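Local coordinates for hemolysin activator protein CdiB (Acinetobacter baumannii ACICU, PDB 6WIL) that probably exports a large contact-dependent growth inhibition toxin across the outer membrane, as a two-partner secretion transporter of the Omp85 superfamily, at residues I80-K85 against V104-N109; I66-S71 against L135-G140; R173-L178 against I323-Q328. All coordinates share one frame; numbering follows the deposited sequence.

Interaction 1 of 3, residues I80-K85 against V104-N109; sequences IKAIKK and VNYAQN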
loop_
_atom_site.group_PDB
_atom_site.type_symbol
_atom_site.label_atom_id
_atom_site.label_comp_id
_atom_site.label_asym_id
_atom_site.label_seq_id
_atom_site.Cartn_x
_atom_site.Cartn_y
_atom_site.Cartn_z
ATOM N N ILE A 80 -7.140 -33.942 -2.189
ATOM C CA ILE A 80 -7.997 -35.021 -1.708
ATOM C C ILE A 80 -8.900 -34.520 -0.587
ATOM O O ILE A 80 -10.067 -34.923 -0.485
ATOM C CB ILE A 80 -7.146 -36.224 -1.262
ATOM C CG1 ILE A 80 -6.355 -36.782 -2.445
ATOM C CG2 ILE A 80 -8.024 -37.313 -0.660
ATOM C CD1 ILE A 80 -7.227 -37.282 -3.572
ATOM N N LYS A 81 -8.378 -33.633 0.267
ATOM C CA LYS A 81 -9.195 -33.015 1.306
ATOM C C LYS A 81 -10.443 -32.370 0.717
ATOM O O LYS A 81 -11.556 -32.571 1.215
ATOM C CB LYS A 81 -8.378 -31.969 2.068
ATOM C CG LYS A 81 -7.786 -32.430 3.385
ATOM C CD LYS A 81 -7.506 -31.219 4.268
ATOM C CE LYS A 81 -6.085 -31.213 4.800
ATOM N NZ LYS A 81 -5.576 -29.820 4.952
ATOM N N ALA A 82 -10.271 -31.587 -0.352
ATOM C CA ALA A 82 -11.412 -30.902 -0.949
ATOM C C ALA A 82 -12.402 -31.892 -1.549
ATOM O O ALA A 82 -13.618 -31.683 -1.465
ATOM C CB ALA A 82 -10.936 -29.906 -2.005
ATOM N N ILE A 83 -11.904 -32.977 -2.149
ATOM C CA ILE A 83 -12.793 -33.992 -2.714
ATOM C C ILE A 83 -13.660 -34.603 -1.621
ATOM O O ILE A 83 -14.892 -34.626 -1.719
ATOM C CB ILE A 83 -11.982 -35.074 -3.449
ATOM C CG1 ILE A 83 -11.263 -34.486 -4.664
ATOM C CG2 ILE A 83 -12.895 -36.223 -3.867
ATOM C CD1 ILE A 83 -12.194 -33.939 -5.715
ATOM N N LYS A 84 -13.022 -35.106 -0.560
ATOM C CA LYS A 84 -13.743 -35.733 0.540
ATOM C C LYS A 84 -14.619 -34.749 1.307
ATOM O O LYS A 84 -15.561 -35.176 1.983
ATOM C CB LYS A 84 -12.751 -36.403 1.490
ATOM C CG LYS A 84 -12.048 -37.606 0.887
ATOM C CD LYS A 84 -11.113 -38.273 1.881
ATOM C CE LYS A 84 -10.537 -39.559 1.306
ATOM N NZ LYS A 84 -9.567 -40.190 2.239
ATOM N N LYS A 85 -14.336 -33.450 1.216
ATOM C CA LYS A 85 -15.127 -32.446 1.917
ATOM C C LYS A 85 -16.392 -32.070 1.156
ATOM O O LYS A 85 -17.319 -31.515 1.757
ATOM C CB LYS A 85 -14.266 -31.199 2.169
ATOM C CG LYS A 85 -14.918 -30.081 2.980
ATOM C CD LYS A 85 -15.127 -30.466 4.439
ATOM C CE LYS A 85 -15.444 -29.235 5.278
ATOM N NZ LYS A 85 -14.356 -28.220 5.170
ATOM N N VAL A 104 -12.462 -35.100 -11.407
ATOM C CA VAL A 104 -11.131 -34.688 -11.839
ATOM C C VAL A 104 -11.093 -33.185 -12.103
ATOM O O VAL A 104 -10.171 -32.489 -11.664
ATOM C CB VAL A 104 -10.696 -35.501 -13.074
ATOM C CG1 VAL A 104 -9.635 -34.754 -13.869
ATOM C CG2 VAL A 104 -10.170 -36.860 -12.643
ATOM N N ASN A 105 -12.097 -32.661 -12.813
ATOM C CA ASN A 105 -12.139 -31.223 -13.075
ATOM C C ASN A 105 -12.232 -30.418 -11.788
ATOM O O ASN A 105 -11.697 -29.307 -11.712
ATOM C CB ASN A 105 -13.317 -30.880 -13.984
ATOM C CG ASN A 105 -13.041 -31.186 -15.436
ATOM O OD1 ASN A 105 -11.906 -31.075 -15.901
ATOM N ND2 ASN A 105 -14.081 -31.573 -16.164
ATOM N N TYR A 106 -12.914 -30.955 -10.776
ATOM C CA TYR A 106 -13.018 -30.262 -9.496
ATOM C C TYR A 106 -11.676 -30.239 -8.775
ATOM O O TYR A 106 -11.279 -29.206 -8.222
ATOM C CB TYR A 106 -14.089 -30.932 -8.633
ATOM C CG TYR A 106 -14.287 -30.316 -7.265
ATOM C CD1 TYR A 106 -14.727 -29.008 -7.126
ATOM C CD2 TYR A 106 -14.061 -31.055 -6.112
ATOM C CE1 TYR A 106 -14.924 -28.446 -5.878
ATOM C CE2 TYR A 106 -14.253 -30.502 -4.858
ATOM C CZ TYR A 106 -14.685 -29.196 -4.748
ATOM O OH TYR A 106 -14.878 -28.640 -3.505
ATOM N N ALA A 107 -10.962 -31.367 -8.774
ATOM C CA ALA A 107 -9.651 -31.414 -8.142
ATOM C C ALA A 107 -8.619 -30.584 -8.894
ATOM O O ALA A 107 -7.618 -30.174 -8.299
ATOM C CB ALA A 107 -9.177 -32.861 -8.024
ATOM N N GLN A 108 -8.840 -30.327 -10.185
ATOM C CA GLN A 108 -7.924 -29.490 -10.951
ATOM C C GLN A 108 -8.203 -28.012 -10.716
ATOM O O GLN A 108 -7.268 -27.205 -10.650
ATOM C CB GLN A 108 -8.027 -29.829 -12.439
ATOM C CG GLN A 108 -7.230 -28.913 -13.360
ATOM C CD GLN A 108 -5.731 -29.136 -13.272
ATOM O OE1 GLN A 108 -5.268 -30.137 -12.726
ATOM N NE2 GLN A 108 -4.963 -28.198 -13.819
ATOM N N ASN A 109 -9.479 -27.640 -10.593
ATOM C CA ASN A 109 -9.813 -26.271 -10.216
ATOM C C ASN A 109 -9.248 -25.936 -8.844
ATOM O O ASN A 109 -8.774 -24.818 -8.613
ATOM C CB ASN A 109 -11.331 -26.077 -10.242
ATOM C CG ASN A 109 -11.753 -24.702 -9.760
ATOM O OD1 ASN A 109 -11.674 -23.723 -10.500
ATOM N ND2 ASN A 109 -12.217 -24.625 -8.517
#
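Ala82 meets Tyr106 mainly through its backbone. Its carbonyl O lies at the edge of the Tyr106 ring, in the ring plane, 3.6 Å from CE2. The methyl CB of Ala82 faces helix 104-109 and reaches the same corner of the ring more loosely. Ile83 makes the apolar part of the contact. Its CG1 branch stands anti to the carbonyl carbon (chi1 -65°), and this carries CD1 across the gap. There Ile83 CD1 touches Tyr106 CD2 at 3.5 Å, again near the ring plane. Ile83 CD1 also rests on Ala107 CB at 3.9 Å, so one methyl fills the corner between ring and alanine. The side chains of Ile83 and Tyr106 run past each other in opposite directions. The axes of segments 80-85 and 104-109 approach to 9.5 Å, with their N-to-C directions 129° apart. Tyr106 thus bridges the gap with its ring edge turned to the first helix. Both helices belong to the ShlB-type POTRA domain. His86 meets the Tyr106 ring edge-to-face, and the ring of Phe44 meets it with the planes inclined at about 60°. Ile83 also touches Ile60 of strand 59-62 and Ile103 of helix 97-113, so helix 77-85 packs on both sheet and neighbouring helix.

Interaction 2 of 3, residues I66-S71 against L135-G140; sequences IGQSES and LSIQIG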
loop_
_atom_site.group_PDB
_atom_site.type_symbol
_atom_site.label_atom_id
_atom_site.label_comp_id
_atom_site.label_asym_id
_atom_site.label_seq_id
_atom_site.Cartn_x
_atom_site.Cartn_y
_atom_site.Cartn_z
ATOM N N ILE A 66 6.118 -42.121 -10.599
ATOM C CA ILE A 66 7.491 -42.603 -10.533
ATOM C C ILE A 66 8.416 -41.465 -10.132
ATOM O O ILE A 66 8.389 -40.383 -10.731
ATOM C CB ILE A 66 7.911 -43.206 -11.878
ATOM C CG1 ILE A 66 7.044 -44.426 -12.183
ATOM C CG2 ILE A 66 9.399 -43.551 -11.869
ATOM C CD1 ILE A 66 7.291 -45.004 -13.545
ATOM N N GLY A 67 9.233 -41.703 -9.110
ATOM C CA GLY A 67 10.199 -40.714 -8.682
ATOM C C GLY A 67 9.648 -39.608 -7.816
ATOM O O GLY A 67 10.300 -38.569 -7.669
ATOM N N GLN A 68 8.467 -39.791 -7.236
ATOM C CA GLN A 68 7.853 -38.794 -6.371
ATOM C C GLN A 68 7.974 -39.251 -4.924
ATOM O O GLN A 68 7.499 -40.336 -4.574
ATOM C CB GLN A 68 6.386 -38.575 -6.738
ATOM C CG GLN A 68 6.161 -37.923 -8.091
ATOM C CD GLN A 68 4.735 -37.439 -8.266
ATOM O OE1 GLN A 68 3.849 -37.790 -7.486
ATOM N NE2 GLN A 68 4.508 -36.620 -9.287
ATOM N N SER A 69 8.607 -38.437 -4.086
ATOM C CA SER A 69 8.628 -38.763 -2.671
ATOM C C SER A 69 7.325 -38.308 -2.026
ATOM O O SER A 69 6.647 -37.400 -2.514
ATOM C CB SER A 69 9.846 -38.148 -1.966
ATOM O OG SER A 69 9.692 -36.772 -1.683
ATOM N N GLU A 70 6.956 -38.990 -0.944
ATOM C CA GLU A 70 5.715 -38.678 -0.249
ATOM C C GLU A 70 5.792 -37.333 0.458
ATOM O O GLU A 70 4.751 -36.753 0.786
ATOM C CB GLU A 70 5.384 -39.803 0.734
ATOM C CG GLU A 70 5.114 -41.162 0.072
ATOM C CD GLU A 70 6.365 -41.849 -0.480
ATOM O OE1 GLU A 70 7.403 -41.177 -0.667
ATOM O OE2 GLU A 70 6.309 -43.070 -0.732
ATOM N N SER A 71 7.005 -36.827 0.688
ATOM C CA SER A 71 7.168 -35.440 1.107
ATOM C C SER A 71 6.752 -34.481 -0.003
ATOM O O SER A 71 6.199 -33.409 0.271
ATOM C CB SER A 71 8.617 -35.195 1.527
ATOM O OG SER A 71 8.995 -33.848 1.317
ATOM N N LEU A 135 -5.880 -40.923 -7.417
ATOM C CA LEU A 135 -5.496 -39.725 -8.142
ATOM C C LEU A 135 -3.987 -39.538 -8.084
ATOM O O LEU A 135 -3.322 -39.972 -7.139
ATOM C CB LEU A 135 -6.186 -38.490 -7.569
ATOM C CG LEU A 135 -7.686 -38.386 -7.827
ATOM C CD1 LEU A 135 -8.207 -37.070 -7.286
ATOM C CD2 LEU A 135 -7.978 -38.516 -9.312
ATOM N N SER A 136 -3.452 -38.894 -9.113
ATOM C CA SER A 136 -2.038 -38.561 -9.139
ATOM C C SER A 136 -1.866 -37.139 -9.632
ATOM O O SER A 136 -2.752 -36.571 -10.272
ATOM C CB SER A 136 -1.236 -39.508 -10.030
ATOM O OG SER A 136 -0.870 -40.660 -9.307
ATOM N N ILE A 137 -0.699 -36.571 -9.354
ATOM C CA ILE A 137 -0.423 -35.185 -9.705
ATOM C C ILE A 137 0.811 -35.129 -10.596
ATOM O O ILE A 137 1.895 -35.593 -10.216
ATOM C CB ILE A 137 -0.257 -34.295 -8.463
ATOM C CG1 ILE A 137 0.030 -32.854 -8.895
ATOM C CG2 ILE A 137 0.844 -34.811 -7.549
ATOM C CD1 ILE A 137 -0.187 -31.828 -7.827
ATOM N N GLN A 138 0.642 -34.563 -11.783
ATOM C CA GLN A 138 1.775 -34.221 -12.636
ATOM C C GLN A 138 2.333 -32.892 -12.152
ATOM O O GLN A 138 1.875 -31.818 -12.542
ATOM C CB GLN A 138 1.354 -34.153 -14.095
ATOM C CG GLN A 138 1.491 -35.468 -14.818
ATOM C CD GLN A 138 0.630 -35.531 -16.059
ATOM O OE1 GLN A 138 -0.031 -34.556 -16.418
ATOM N NE2 GLN A 138 0.622 -36.685 -16.717
ATOM N N ILE A 139 3.342 -32.971 -11.288
ATOM C CA ILE A 139 3.922 -31.784 -10.672
ATOM C C ILE A 139 4.716 -31.024 -11.731
ATOM O O ILE A 139 5.750 -31.499 -12.208
ATOM C CB ILE A 139 4.798 -32.151 -9.472
ATOM C CG1 ILE A 139 3.981 -32.963 -8.461
ATOM C CG2 ILE A 139 5.370 -30.897 -8.835
ATOM C CD1 ILE A 139 4.609 -33.043 -7.086
ATOM N N GLY A 140 4.226 -29.842 -12.104
ATOM C CA GLY A 140 4.916 -28.991 -13.053
ATOM C C GLY A 140 5.938 -28.100 -12.376
ATOM O O GLY A 140 5.604 -27.344 -11.457
HETATM O O HOH W 1 5.938 -35.240 -11.645
#
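Gln68 NE2 is gripped by two acceptors, the backbone O of Ile137 and a water. The contact ties the loop that leads into helix 70-74 to strand 132-149 of the first POTRA domain. The bond from Gln68 NE2 to Ile137 O is 3.0 Å long and nearly straight, with an N-H...O angle of 166°. The donor sits almost on the line of the carbonyl bond, at a C=O...N angle of 178°. The acceptor also lies in the amide plane of Gln68. The water accepts from Gln68 NE2 at 3.1 Å and from the backbone N of Ile139 through a weak bond. It gives the amide a second, weaker link to the backbone at Ile139. Gln68 CG lies anti to its own carbonyl carbon (chi1 -68°). Beyond CG the chain is extended and spans the gap to the strand. The other end of the amide is also held, because Gln68 OE1 accepts from the backbone N of Leu65. Together these bonds fix the flip and rotation of the amide. Ser69 occupies the N-cap position of the helix that follows. Leu73 of that helix touches both Gln68 and Ile137, so apolar packing flanks the polar link. On the strand side, Ile139 passes the glutamine chain at a slant, and its CG1 comes within 3.8 Å of Gln68 NE2.

Interaction 3 of 3, residues R173-L178 against I323-Q328; sequences RLDQGL and ISRSGQ. With SO4 (sulfate ion), chain B.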
loop_
_atom_site.group_PDB
_atom_site.type_symbol
_atom_site.label_atom_id
_atom_site.label_comp_id
_atom_site.label_asym_id
_atom_site.label_seq_id
_atom_site.Cartn_x
_atom_site.Cartn_y
_atom_site.Cartn_z
ATOM N N ARG A 173 3.980 -16.988 -6.300
ATOM C CA ARG A 173 5.391 -16.632 -6.268
ATOM C C ARG A 173 5.835 -15.944 -7.552
ATOM O O ARG A 173 6.690 -15.054 -7.505
ATOM C CB ARG A 173 6.236 -17.878 -6.004
ATOM C CG ARG A 173 5.839 -18.589 -4.721
ATOM C CD ARG A 173 6.785 -19.723 -4.368
ATOM N NE ARG A 173 6.511 -20.220 -3.025
ATOM C CZ ARG A 173 7.222 -19.903 -1.948
ATOM N NH1 ARG A 173 8.271 -19.100 -2.054
ATOM N NH2 ARG A 173 6.887 -20.398 -0.766
ATOM N N LEU A 174 5.266 -16.330 -8.697
ATOM C CA LEU A 174 5.546 -15.607 -9.934
ATOM C C LEU A 174 5.101 -14.154 -9.826
ATOM O O LEU A 174 5.829 -13.238 -10.228
ATOM C CB LEU A 174 4.853 -16.283 -11.117
ATOM C CG LEU A 174 5.194 -17.741 -11.429
ATOM C CD1 LEU A 174 4.623 -18.138 -12.786
ATOM C CD2 LEU A 174 6.694 -17.967 -11.381
ATOM N N ASP A 175 3.899 -13.925 -9.289
ATOM C CA ASP A 175 3.379 -12.567 -9.175
ATOM C C ASP A 175 4.195 -11.742 -8.189
ATOM O O ASP A 175 4.452 -10.557 -8.427
ATOM C CB ASP A 175 1.911 -12.596 -8.751
ATOM C CG ASP A 175 0.977 -12.975 -9.884
ATOM O OD1 ASP A 175 1.445 -13.121 -11.034
ATOM O OD2 ASP A 175 -0.237 -13.120 -9.621
ATOM N N GLN A 176 4.598 -12.349 -7.071
ATOM C CA GLN A 176 5.422 -11.641 -6.101
ATOM C C GLN A 176 6.747 -11.220 -6.719
ATOM O O GLN A 176 7.144 -10.050 -6.635
ATOM C CB GLN A 176 5.657 -12.520 -4.875
ATOM C CG GLN A 176 6.367 -11.796 -3.755
ATOM C CD GLN A 176 5.550 -10.633 -3.220
ATOM O OE1 GLN A 176 4.318 -10.650 -3.272
ATOM N NE2 GLN A 176 6.234 -9.611 -2.710
ATOM N N GLY A 177 7.447 -12.166 -7.349
ATOM C CA GLY A 177 8.707 -11.837 -7.992
ATOM C C GLY A 177 8.546 -10.834 -9.119
ATOM O O GLY A 177 9.376 -9.939 -9.289
ATOM N N LEU A 178 7.474 -10.969 -9.901
ATOM C CA LEU A 178 7.200 -9.993 -10.950
ATOM C C LEU A 178 7.008 -8.593 -10.372
ATOM O O LEU A 178 7.487 -7.607 -10.944
ATOM C CB LEU A 178 5.973 -10.424 -11.748
ATOM C CG LEU A 178 5.465 -9.515 -12.862
ATOM C CD1 LEU A 178 5.193 -10.337 -14.107
ATOM C CD2 LEU A 178 4.197 -8.834 -12.401
ATOM N N ILE A 323 1.773 -12.187 3.466
ATOM C CA ILE A 323 1.329 -13.421 4.101
ATOM C C ILE A 323 0.297 -14.125 3.226
ATOM O O ILE A 323 0.146 -15.350 3.294
ATOM C CB ILE A 323 0.769 -13.142 5.508
ATOM C CG1 ILE A 323 -0.343 -12.098 5.446
ATOM C CG2 ILE A 323 1.868 -12.675 6.447
ATOM C CD1 ILE A 323 -0.923 -11.762 6.796
ATOM N N SER A 324 -0.413 -13.361 2.395
ATOM C CA SER A 324 -1.450 -13.915 1.536
ATOM C C SER A 324 -1.660 -13.001 0.338
ATOM O O SER A 324 -1.705 -11.777 0.487
ATOM C CB SER A 324 -2.769 -14.085 2.297
ATOM O OG SER A 324 -3.877 -14.045 1.413
ATOM N N ARG A 325 -1.811 -13.603 -0.841
ATOM C CA ARG A 325 -2.077 -12.826 -2.042
ATOM C C ARG A 325 -2.817 -13.687 -3.054
ATOM O O ARG A 325 -2.830 -14.918 -2.967
ATOM C CB ARG A 325 -0.786 -12.281 -2.660
ATOM C CG ARG A 325 0.108 -13.331 -3.284
ATOM C CD ARG A 325 1.230 -12.657 -4.044
ATOM N NE ARG A 325 0.712 -11.889 -5.172
ATOM C CZ ARG A 325 1.206 -10.724 -5.575
ATOM N NH1 ARG A 325 2.229 -10.174 -4.933
ATOM N NH2 ARG A 325 0.666 -10.102 -6.614
ATOM N N SER A 326 -3.428 -13.015 -4.021
ATOM C CA SER A 326 -4.080 -13.677 -5.142
ATOM C C SER A 326 -4.199 -12.667 -6.272
ATOM O O SER A 326 -3.689 -11.545 -6.188
ATOM C CB SER A 326 -5.458 -14.218 -4.756
ATOM O OG SER A 326 -6.439 -13.202 -4.891
ATOM N N GLY A 327 -4.906 -13.068 -7.328
ATOM C CA GLY A 327 -5.163 -12.160 -8.429
ATOM C C GLY A 327 -5.995 -10.955 -8.048
ATOM O O GLY A 327 -6.008 -9.968 -8.786
ATOM N N GLN A 328 -6.685 -11.003 -6.904
ATOM C CA GLN A 328 -7.554 -9.905 -6.501
ATOM C C GLN A 328 -7.242 -9.350 -5.114
ATOM O O GLN A 328 -7.975 -8.472 -4.640
ATOM C CB GLN A 328 -9.023 -10.341 -6.555
ATOM C CG GLN A 328 -9.424 -10.967 -7.875
ATOM C CD GLN A 328 -10.878 -10.737 -8.210
ATOM O OE1 GLN A 328 -11.233 -9.729 -8.823
ATOM N NE2 GLN A 328 -11.732 -11.671 -7.811
HETATM S S SO4 B . 9.304 -18.105 1.655
HETATM O O1 SO4 B . 7.851 -18.245 1.592
HETATM O O2 SO4 B . 9.645 -17.031 2.585
HETATM O O3 SO4 B . 9.816 -17.795 0.320
HETATM O O4 SO4 B . 9.905 -19.352 2.122
#
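Arg325 CG sits between the backbone N and the carbonyl carbon (chi1 70°), and the chain bends again at chi3 (-65°). These turns bring the guanidinium against helix 173-178. Gln176 also bends, at its chi2, and carries OE1 to the edge of that group. Arg325 NH1 donates to Gln176 OE1 at 2.7 Å. The bond is short but bent, with an N-H...O angle of 136°. The oxygen lies near the guanidinium plane, while the donor stands above the carbonyl plane of the amide. The helix backbone at Asp175 and Gln176 covers one face of the guanidinium, near its rim. Asp175 CB packs 3.5 Å from Arg325 NH2. The carboxylate is not in a salt bridge here: Asp175 OD2 is 4.4 Å from Arg325 NH2 and well out of the guanidinium plane. It bonds Tyr35 OH instead, whereas Arg325 NH2 pairs with Glu179. The negative charge of Asp175 may still favour the arginine. At the start of the helix segment, Arg173 NH1 binds O3 of a sulfate at 3.1 Å. That ion probably comes from the crystallisation liquor, and Arg321 binds it too. Gln176 NE2 reaches Gly280 O. The arrangement is a junction between the second POTRA domain and the end of barrel strand 308-326, in keeping with the POTRA-plus-barrel architecture of Omp85 transporters.

Interactions 1 and 2 belong to the same part of the chain, and interaction 1 is nested inside the loop that interaction 2 closes. Their centres are 16 Å apart. They touch where Ile80 CD1 packs on Leu135 CD1 at 3.8 Å. Helices 70-74 and 77-85 follow each other in the chain; Ile83 reaches strand 59-62, and Gln68 binds strand 132-149, its parallel neighbour in the sheet. Interaction 3 comes later in the chain. Its centre is 23 Å from that of interaction 1 and 24 Å from that of interaction 2. The nearest atoms are about 12 Å and 9 Å away, so neither touches it. Of the three, only interaction 3 spans a POTRA domain and the barrel, and only it has the sulfate beside it.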